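Side-chain contact in ArtJ (Geobacillus stearothermophilus, PDB 2PVU), which binds arginine, lysine and histidine and probably delivers them to the ABC transporter Art(MP)2: residues 69-74 / 82-87. Numbering follows the deposited sequence.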
loop_
_atom_site.group_PDB
_atom_site.type_symbol
_atom_site.label_atom_id
_atom_site.label_comp_id
_atom_site.label_asym_id
_atom_site.label_seq_id
_atom_site.Cartn_x
_atom_site.Cartn_y
_atom_site.Cartn_z
ATOM N N ASP A 69 7.120 3.407 -10.508
ATOM C CA ASP A 69 7.641 2.892 -11.769
ATOM C C ASP A 69 6.523 2.168 -12.510
ATOM O O ASP A 69 6.439 2.236 -13.725
ATOM C CB ASP A 69 8.795 1.919 -11.554
ATOM C CG ASP A 69 10.062 2.603 -11.066
ATOM O OD1 ASP A 69 10.143 3.855 -11.121
ATOM O OD2 ASP A 69 10.976 1.864 -10.639
ATOM N N LEU A 70 5.696 1.442 -11.774
ATOM C CA LEU A 70 4.610 0.737 -12.432
ATOM C C LEU A 70 3.633 1.733 -13.040
ATOM O O LEU A 70 3.236 1.590 -14.197
ATOM C CB LEU A 70 3.900 -0.226 -11.472
ATOM C CG LEU A 70 2.683 -0.940 -12.060
ATOM C CD1 LEU A 70 3.051 -1.897 -13.212
ATOM C CD2 LEU A 70 1.977 -1.700 -10.979
ATOM N N LEU A 71 3.257 2.770 -12.287
ATOM C CA LEU A 71 2.360 3.810 -12.830
ATOM C C LEU A 71 2.900 4.422 -14.139
ATOM O O LEU A 71 2.172 4.569 -15.104
ATOM C CB LEU A 71 2.089 4.902 -11.770
ATOM C CG LEU A 71 1.159 6.059 -12.196
ATOM C CD1 LEU A 71 -0.284 5.603 -12.320
ATOM C CD2 LEU A 71 1.316 7.220 -11.200
ATOM N N ASP A 72 4.180 4.736 -14.183
ATOM C CA ASP A 72 4.750 5.314 -15.398
ATOM C C ASP A 72 4.643 4.383 -16.594
ATOM O O ASP A 72 4.307 4.809 -17.700
ATOM C CB ASP A 72 6.214 5.662 -15.170
ATOM C CG ASP A 72 6.732 6.571 -16.248
ATOM O OD1 ASP A 72 6.107 7.646 -16.445
ATOM O OD2 ASP A 72 7.712 6.190 -16.917
ATOM N N ALA A 73 4.966 3.113 -16.389
ATOM C CA ALA A 73 4.785 2.101 -17.457
ATOM C C ALA A 73 3.330 2.001 -17.902
ATOM O O ALA A 73 3.002 1.961 -19.109
ATOM C CB ALA A 73 5.234 0.759 -16.946
ATOM N N VAL A 74 2.448 1.916 -16.919
ATOM C CA VAL A 74 1.036 1.774 -17.219
ATOM C C VAL A 74 0.481 2.997 -17.990
ATOM O O VAL A 74 -0.134 2.834 -19.043
ATOM C CB VAL A 74 0.257 1.464 -15.917
ATOM C CG1 VAL A 74 -1.200 1.676 -16.103
ATOM C CG2 VAL A 74 0.556 -0.012 -15.464
ATOM N N TYR A 82 0.077 12.400 -17.341
ATOM C CA TYR A 82 -0.287 12.385 -15.930
ATOM C C TYR A 82 0.722 13.128 -15.047
ATOM O O TYR A 82 1.865 13.469 -15.480
ATOM C CB TYR A 82 -0.479 10.921 -15.432
ATOM C CG TYR A 82 0.827 10.242 -15.148
ATOM C CD1 TYR A 82 1.320 10.141 -13.842
ATOM C CD2 TYR A 82 1.606 9.723 -16.198
ATOM C CE1 TYR A 82 2.555 9.541 -13.594
ATOM C CE2 TYR A 82 2.834 9.107 -15.956
ATOM C CZ TYR A 82 3.299 9.033 -14.655
ATOM O OH TYR A 82 4.526 8.458 -14.399
ATOM N N GLU A 83 0.273 13.416 -13.830
ATOM C CA GLU A 83 1.083 14.027 -12.780
ATOM C C GLU A 83 0.841 13.179 -11.558
ATOM O O GLU A 83 -0.306 12.771 -11.291
ATOM C CB GLU A 83 0.577 15.430 -12.465
ATOM C CG GLU A 83 0.781 16.441 -13.596
ATOM C CD GLU A 83 0.227 17.825 -13.242
ATOM O OE1 GLU A 83 -0.010 18.047 -12.033
ATOM O OE2 GLU A 83 0.021 18.664 -14.165
ATOM N N LEU A 84 1.910 12.903 -10.813
ATOM C CA LEU A 84 1.786 12.150 -9.560
ATOM C C LEU A 84 2.026 13.095 -8.372
ATOM O O LEU A 84 3.048 13.782 -8.332
ATOM C CB LEU A 84 2.762 10.963 -9.526
ATOM C CG LEU A 84 2.767 10.192 -8.214
ATOM C CD1 LEU A 84 1.363 9.513 -7.950
ATOM C CD2 LEU A 84 3.886 9.173 -8.260
ATOM N N LYS A 85 1.062 13.155 -7.460
ATOM C CA LYS A 85 1.097 14.096 -6.330
ATOM C C LYS A 85 1.041 13.380 -4.982
ATOM O O LYS A 85 0.177 12.510 -4.759
ATOM C CB LYS A 85 -0.055 15.096 -6.442
ATOM C CG LYS A 85 0.242 16.216 -7.507
ATOM C CD LYS A 85 -0.972 17.044 -7.838
ATOM C CE LYS A 85 -0.593 18.482 -8.228
ATOM N NZ LYS A 85 0.437 18.571 -9.342
ATOM N N ASN A 86 1.931 13.773 -4.056
ATOM C CA ASN A 86 1.869 13.197 -2.717
ATOM C C ASN A 86 0.851 13.973 -1.913
ATOM O O ASN A 86 1.141 15.073 -1.385
ATOM C CB ASN A 86 3.253 13.220 -2.058
ATOM C CG ASN A 86 3.245 12.736 -0.613
ATOM O OD1 ASN A 86 2.409 11.940 -0.207
ATOM N ND2 ASN A 86 4.190 13.253 0.183
ATOM N N ILE A 87 -0.352 13.442 -1.820
ATOM C CA ILE A 87 -1.374 14.161 -1.093
ATOM C C ILE A 87 -1.717 13.612 0.269
ATOM O O ILE A 87 -2.451 14.273 1.036
ATOM C CB ILE A 87 -2.641 14.387 -1.925
ATOM C CG1 ILE A 87 -3.177 13.070 -2.460
ATOM C CG2 ILE A 87 -2.329 15.402 -3.057
ATOM C CD1 ILE A 87 -4.576 13.212 -3.123
#
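Tyr-82 reaches from strand 82-86 to helix 66-78 and donates a hydrogen bond from its hydroxyl to Asp-72. The bond from OH of Tyr-82 to OD1 of Asp-72 is 2.7 Å long. The hydroxyl comes in on the anti side of OD1, 15° out of the carboxylate plane. OD1 in turn meets the ring edge-on. The carboxylate arrives across the line of the tyrosine side chain, its plane turned 53° from the ring. The other oxygen, OD2, forms a salt bridge with Lys-76 one turn further along the helix, so both carboxylate oxygens have a partner. Helix and strand run nearly antiparallel, as successive elements of an alpha/beta lobe of a family 3 solute-binding protein. Here the helix packs on the parallel sheet in which 82-86 is an outer strand beside 44-48. Leu-71 and Tyr-82 point past one another, running in opposite senses. With CG anti to the backbone N (chi1 -180°), Leu-71 extends from the helix toward the strand, and its CD2 branch makes the closest apolar contacts. CD2 of Leu-71 lies 3.6 Å from CE1 of Tyr-82, approaching the ring obliquely. The same methyl meets CD1 of Leu-84 at 4.0 Å. Both leucines also touch Val-46 of the adjoining strand.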